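Local coordinates for protein enoyl-CoA hydratase (Mycobacterium avium, PDB 3OC7) that probably catalyses the reversible addition of water to the double bond of enoyl-CoA thioesters in fatty acid metabolism, as a member of the crotonase family, at residues M5-D10 against T25-H30; I155-L160 against E228-D233. All coordinates share one frame; numbering follows the deposited sequence. Where two conformers were deposited one is given.

Interaction 1: residues M5-D10 against T25-H30; sequences MDALVD and TLNSPH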
loop_
_atom_site.group_PDB
_atom_site.type_symbol
_atom_site.label_atom_id
_atom_site.label_comp_id
_atom_site.label_asym_id
_atom_site.label_seq_id
_atom_site.Cartn_x
_atom_site.Cartn_y
_atom_site.Cartn_z
ATOM N N MET A 5 -16.808 -13.831 -35.312
ATOM C CA MET A 5 -15.673 -13.217 -34.544
ATOM C C MET A 5 -14.394 -13.145 -35.386
ATOM O O MET A 5 -14.037 -14.107 -36.058
ATOM C CB MET A 5 -15.431 -13.999 -33.240
ATOM C CG MET A 5 -14.311 -13.460 -32.350
ATOM S SD MET A 5 -14.443 -13.940 -30.612
ATOM C CE MET A 5 -15.761 -12.866 -30.050
ATOM N N ASP A 6 -13.713 -11.999 -35.337
ATOM C CA ASP A 6 -12.432 -11.801 -36.032
ATOM C C ASP A 6 -11.224 -12.340 -35.248
ATOM O O ASP A 6 -11.293 -12.519 -34.026
ATOM C CB ASP A 6 -12.216 -10.305 -36.319
ATOM C CG ASP A 6 -13.183 -9.755 -37.357
ATOM O OD1 ASP A 6 -13.549 -10.487 -38.307
ATOM O OD2 ASP A 6 -13.575 -8.576 -37.225
ATOM N N ALA A 7 -10.121 -12.583 -35.963
ATOM C CA ALA A 7 -8.813 -12.896 -35.352
ATOM C C ALA A 7 -7.806 -11.841 -35.830
ATOM O O ALA A 7 -7.929 -11.372 -36.974
ATOM C CB ALA A 7 -8.372 -14.291 -35.758
ATOM N N LEU A 8 -6.805 -11.452 -35.024
ATOM C CA LEU A 8 -6.433 -12.028 -33.713
ATOM C C LEU A 8 -7.060 -11.296 -32.505
ATOM O O LEU A 8 -6.954 -11.774 -31.368
ATOM C CB LEU A 8 -4.896 -12.060 -33.576
ATOM C CG LEU A 8 -4.049 -12.786 -34.635
ATOM C CD1 LEU A 8 -2.577 -12.535 -34.397
ATOM C CD2 LEU A 8 -4.321 -14.295 -34.625
ATOM N N VAL A 9 -7.684 -10.146 -32.768
ATOM C CA VAL A 9 -8.483 -9.377 -31.795
ATOM C C VAL A 9 -9.844 -9.060 -32.437
ATOM O O VAL A 9 -9.897 -8.529 -33.571
ATOM C CB VAL A 9 -7.782 -8.029 -31.378
ATOM C CG1 VAL A 9 -8.608 -7.268 -30.335
ATOM C CG2 VAL A 9 -6.365 -8.269 -30.860
ATOM N N ASP A 10 -10.937 -9.394 -31.743
ATOM C CA ASP A 10 -12.297 -9.029 -32.215
ATOM C C ASP A 10 -12.818 -7.748 -31.545
ATOM O O ASP A 10 -12.602 -7.548 -30.350
ATOM C CB ASP A 10 -13.301 -10.180 -31.999
ATOM C CG ASP A 10 -14.724 -9.818 -32.456
ATOM O OD1 ASP A 10 -15.000 -9.841 -33.680
ATOM O OD2 ASP A 10 -15.573 -9.496 -31.599
ATOM N N THR A 25 -11.810 -8.660 -27.661
ATOM C CA THR A 25 -11.570 -10.066 -27.278
ATOM C C THR A 25 -10.281 -10.622 -27.892
ATOM O O THR A 25 -10.151 -10.704 -29.127
ATOM C CB THR A 25 -12.767 -11.013 -27.688
ATOM O OG1 THR A 25 -14.009 -10.461 -27.215
ATOM C CG2 THR A 25 -12.587 -12.476 -27.160
ATOM N N LEU A 26 -9.344 -11.034 -27.035
ATOM C CA LEU A 26 -8.134 -11.762 -27.486
ATOM C C LEU A 26 -8.547 -13.138 -28.057
ATOM O O LEU A 26 -9.182 -13.930 -27.354
ATOM C CB LEU A 26 -7.108 -11.927 -26.343
ATOM C CG LEU A 26 -6.652 -10.693 -25.550
ATOM C CD1 LEU A 26 -5.813 -11.081 -24.341
ATOM C CD2 LEU A 26 -5.886 -9.728 -26.432
ATOM N N ASN A 27 -8.196 -13.407 -29.319
ATOM C CA ASN A 27 -8.680 -14.610 -30.063
ATOM C C ASN A 27 -7.593 -15.217 -30.979
ATOM O O ASN A 27 -7.717 -15.219 -32.224
ATOM C CB ASN A 27 -9.961 -14.259 -30.853
ATOM C CG ASN A 27 -10.664 -15.488 -31.449
ATOM O OD1 ASN A 27 -10.658 -16.596 -30.885
ATOM N ND2 ASN A 27 -11.314 -15.277 -32.594
ATOM N N SER A 28 -6.525 -15.699 -30.343
ATOM C CA SER A 28 -5.350 -16.268 -31.018
ATOM C C SER A 28 -5.093 -17.686 -30.435
ATOM O O SER A 28 -4.085 -17.913 -29.773
ATOM C CB SER A 28 -4.132 -15.313 -30.840
ATOM O OG SER A 28 -2.952 -15.770 -31.493
ATOM N N PRO A 29 -6.019 -18.655 -30.681
ATOM C CA PRO A 29 -5.904 -19.979 -30.035
ATOM C C PRO A 29 -4.645 -20.815 -30.354
ATOM O O PRO A 29 -4.192 -21.587 -29.484
ATOM C CB PRO A 29 -7.173 -20.712 -30.495
ATOM C CG PRO A 29 -7.610 -20.005 -31.735
ATOM C CD PRO A 29 -7.232 -18.559 -31.514
ATOM N N HIS A 30 -4.067 -20.636 -31.547
ATOM C CA HIS A 30 -2.865 -21.388 -31.973
ATOM C C HIS A 30 -1.645 -21.236 -31.048
ATOM O O HIS A 30 -0.850 -22.171 -30.903
ATOM C CB HIS A 30 -2.500 -21.105 -33.449
ATOM C CG HIS A 30 -1.864 -19.766 -33.693
ATOM N ND1 HIS A 30 -2.556 -18.579 -33.590
ATOM C CD2 HIS A 30 -0.606 -19.433 -34.074
ATOM C CE1 HIS A 30 -1.751 -17.571 -33.880
ATOM N NE2 HIS A 30 -0.560 -18.063 -34.174
HETATM O O HOH W 1 -15.365 -8.717 -28.828
#
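With CG anti to the backbone N (chi1 -170°), Asn27 reaches from the end of strand 21-26 to residues 5-8, and Met5, likewise extended at chi1 and bent only at chi3, folds its thioether over Asn27 and Thr25. The amide of Asn27 then bonds the backbone there: Asn27 ND2 donates to Asp6 O over 3.1 Å, almost straight at 177°. Asp6 O lies in the amide plane, yet the nitrogen sits above the carbonyl plane of Asp6, 50° out of it. Asn27 OD1 is bonded to Thr64 OG1, so both ends of the amide are used and its rotation is fixed. Met5 CG packs 3.5 Å from Asn27 ND2, while its CE approaches Thr25 OG1. The two segments pair as antiparallel strands from Val9 with Leu26 (non-hydrogen-bonded) to Asp10 with Thr25 (hydrogen-bonded); just before this pairing Asn27 N donates to Leu8 O at 2.9 Å. Leu8 CD2 touches Ser28 OG, itself hydrogen-bonded to Asn31 ND2, and meets the His30 ring at its edge, 4.2 Å from His30 CE1. On the Thr25 side a water bridges Asp10 OD2 and Thr25 OG1, and Asp10 OD1 accepts from Asp6 N at 3.0 Å. The arrangement is that of an antiparallel edge strand, 9-12, opening the mixed sheet of the crotonase fold.

Interaction 2: residues I155-L160 against E228-D233; sequences ISLTLL and ERFDRD. With EDO (1,2-ethanediol), chain B.
Two helices of the crotonase fold meet here beside a subunit interface: the short helix 156-159 lies against the long helix 212-245, with Leu157 packed on Phe230. Leu157 lays its side chain over one face of the ring. Leu157 CD1 stands 4.1 Å from the centroid of the Phe230 ring, 20° off the normal, a CH-pi contact, and Leu157 CB comes 3.9 Å from Phe230 CE1. Thr158 CG2 meets the same ring at its edge, near CZ, and Met101 of helix 86-106 also packs on Phe230. The other branch of Leu157, CD2, lies against the backbone at Arg229 O and Phe230 CA, 4.2 Å from Asp233 CB. Arg229, extended through chi1 and chi2 and turned at chi3 (-68°), runs past Leu157 O, which is buried without a partner, Arg229 CD being 3.7 Å away. Its guanidinium ends with one face over Leu160 CB. At the edge of that group Arg229 NH1 donates to O1 of a 1,2-ethanediol, probably from the crystallisation liquor, at 3.0 Å; O1 in turn donates to Asp233 OD2 at 2.8 Å. The diol also bonds Leu221 O of the second subunit, and Leu221 of that subunit packs against Ser156 and Leu160. Such packing belongs to the crotonase fold's C-terminal helical region, where helix 212-245 lies on the subunit body beside a neighbour in the three-chain assembly.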
loop_
_atom_site.group_PDB
_atom_site.type_symbol
_atom_site.label_atom_id
_atom_site.label_comp_id
_atom_site.label_asym_id
_atom_site.label_seq_id
_atom_site.Cartn_x
_atom_site.Cartn_y
_atom_site.Cartn_z
ATOM N N ILE A 155 7.198 -5.932 -16.520
ATOM C CA ILE A 155 5.858 -5.981 -15.905
ATOM C C ILE A 155 5.782 -5.292 -14.515
ATOM O O ILE A 155 4.682 -4.968 -14.037
ATOM C CB ILE A 155 5.247 -7.408 -15.878
ATOM C CG1 ILE A 155 6.050 -8.357 -14.985
ATOM C CG2 ILE A 155 5.089 -7.985 -17.306
ATOM C CD1 ILE A 155 5.503 -9.784 -14.956
ATOM N N SER A 156 6.950 -5.061 -13.894
ATOM C CA SER A 156 7.065 -4.293 -12.633
ATOM C C SER A 156 6.472 -2.868 -12.720
ATOM O O SER A 156 6.028 -2.307 -11.702
ATOM C CB SER A 156 8.525 -4.246 -12.118
ATOM O OG SER A 156 8.993 -5.520 -11.663
ATOM N N LEU A 157 6.448 -2.300 -13.932
ATOM C CA LEU A 157 5.874 -0.960 -14.182
ATOM C C LEU A 157 4.397 -0.804 -13.721
ATOM O O LEU A 157 4.004 0.269 -13.246
ATOM C CB LEU A 157 6.004 -0.569 -15.672
ATOM C CG LEU A 157 7.413 -0.291 -16.208
ATOM C CD1 LEU A 157 7.402 -0.220 -17.746
ATOM C CD2 LEU A 157 8.010 0.971 -15.575
ATOM N N THR A 158 3.613 -1.884 -13.875
ATOM C CA THR A 158 2.205 -1.914 -13.393
ATOM C C THR A 158 1.948 -2.811 -12.159
ATOM O O THR A 158 0.962 -2.569 -11.443
ATOM C CB THR A 158 1.180 -2.259 -14.534
ATOM O OG1 THR A 158 1.430 -3.577 -15.058
ATOM C CG2 THR A 158 1.187 -1.184 -15.656
ATOM N N LEU A 159 2.802 -3.815 -11.897
ATOM C CA LEU A 159 2.656 -4.658 -10.685
ATOM C C LEU A 159 3.088 -3.983 -9.376
ATOM O O LEU A 159 2.380 -4.084 -8.346
ATOM C CB LEU A 159 3.396 -6.006 -10.832
ATOM C CG LEU A 159 2.905 -6.992 -11.900
ATOM C CD1 LEU A 159 3.658 -8.306 -11.739
ATOM C CD2 LEU A 159 1.395 -7.206 -11.837
ATOM N N LEU A 160 4.233 -3.301 -9.381
ATOM C CA LEU A 160 4.738 -2.727 -8.113
ATOM C C LEU A 160 3.885 -1.581 -7.507
ATOM O O LEU A 160 3.815 -1.484 -6.270
ATOM C CB LEU A 160 6.243 -2.391 -8.173
ATOM C CG LEU A 160 7.191 -3.581 -8.429
ATOM C CD1 LEU A 160 8.643 -3.089 -8.431
ATOM C CD2 LEU A 160 7.003 -4.751 -7.437
ATOM N N GLU A 228 4.457 8.489 -14.025
ATOM C CA GLU A 228 5.756 9.001 -13.554
ATOM C C GLU A 228 6.805 7.895 -13.471
ATOM O O GLU A 228 7.993 8.129 -13.800
ATOM C CB GLU A 228 5.634 9.677 -12.183
ATOM C CG GLU A 228 4.880 10.989 -12.172
ATOM C CD GLU A 228 4.644 11.508 -10.757
ATOM O OE1 GLU A 228 5.614 11.574 -9.965
ATOM O OE2 GLU A 228 3.486 11.847 -10.431
ATOM N N ARG A 229 6.381 6.698 -13.050
ATOM C CA ARG A 229 7.263 5.513 -12.963
ATOM C C ARG A 229 7.736 5.052 -14.358
ATOM O O ARG A 229 8.927 4.738 -14.541
ATOM C CB ARG A 229 6.576 4.372 -12.168
ATOM C CG ARG A 229 7.436 3.121 -11.940
ATOM C CD ARG A 229 6.667 1.962 -11.291
ATOM N NE ARG A 229 6.280 2.240 -9.902
ATOM C CZ ARG A 229 6.928 1.804 -8.824
ATOM N NH1 ARG A 229 8.017 1.054 -8.942
ATOM N NH2 ARG A 229 6.469 2.118 -7.616
ATOM N N PHE A 230 6.821 5.034 -15.338
ATOM C CA PHE A 230 7.175 4.778 -16.749
ATOM C C PHE A 230 8.244 5.785 -17.238
ATOM O O PHE A 230 9.254 5.386 -17.838
ATOM C CB PHE A 230 5.938 4.863 -17.679
ATOM C CG PHE A 230 5.081 3.591 -17.765
ATOM C CD1 PHE A 230 4.240 3.209 -16.723
ATOM C CD2 PHE A 230 5.067 2.823 -18.954
ATOM C CE1 PHE A 230 3.415 2.061 -16.837
ATOM C CE2 PHE A 230 4.248 1.673 -19.093
ATOM C CZ PHE A 230 3.412 1.292 -18.029
ATOM N N ASP A 231 8.031 7.082 -16.985
ATOM C CA ASP A 231 8.993 8.126 -17.383
ATOM C C ASP A 231 10.413 7.856 -16.820
ATOM O O ASP A 231 11.403 7.963 -17.556
ATOM C CB ASP A 231 8.509 9.516 -16.932
ATOM C CG ASP A 231 7.370 10.070 -17.779
ATOM O OD1 ASP A 231 7.120 9.589 -18.910
ATOM O OD2 ASP A 231 6.735 11.033 -17.293
ATOM N N ARG A 232 10.497 7.501 -15.532
ATOM C CA ARG A 232 11.786 7.234 -14.861
ATOM C C ARG A 232 12.489 5.922 -15.259
ATOM O O ARG A 232 13.732 5.908 -15.395
ATOM C CB ARG A 232 11.625 7.249 -13.331
ATOM C CG ARG A 232 11.122 8.544 -12.717
ATOM C CD ARG A 232 11.265 8.520 -11.181
ATOM N NE ARG A 232 10.557 7.404 -10.545
ATOM C CZ ARG A 232 9.294 7.444 -10.112
ATOM N NH1 ARG A 232 8.575 8.551 -10.227
ATOM N NH2 ARG A 232 8.749 6.367 -9.554
ATOM N N ASP A 233 11.717 4.835 -15.443
ATOM C CA ASP A 233 12.226 3.437 -15.391
ATOM C C ASP A 233 12.062 2.553 -16.662
ATOM O O ASP A 233 12.735 1.510 -16.778
ATOM C CB ASP A 233 11.587 2.664 -14.205
ATOM C CG ASP A 233 11.996 3.190 -12.832
ATOM O OD1 ASP A 233 12.966 3.966 -12.710
ATOM O OD2 ASP A 233 11.330 2.789 -11.846
HETATM C C1 EDO B . 10.897 -0.428 -11.131
HETATM O O1 EDO B . 9.850 0.534 -11.305
HETATM C C2 EDO B . 11.361 -0.450 -9.680
HETATM O O2 EDO B . 12.409 -1.425 -9.575
#

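How the interactions relate
Interactions 1 and 2 lie on opposite sides of the chain's centre, with their own centres 28 Å apart and their nearest atoms about 13 Å apart, so they do not touch. They follow each other along the chain: 5-10 with 25-30 closes before 155-160 with 228-233 opens. They share no helix or strand. The first joins the two leading strands, 9-12 and 21-26, at one edge of the mixed six-stranded sheet; the second joins helices 156-159 and 212-245 in the later, helical half. One thus forms the N-terminal edge of the sheet, where no other subunit touches, whereas the other packs helices beside the second subunit.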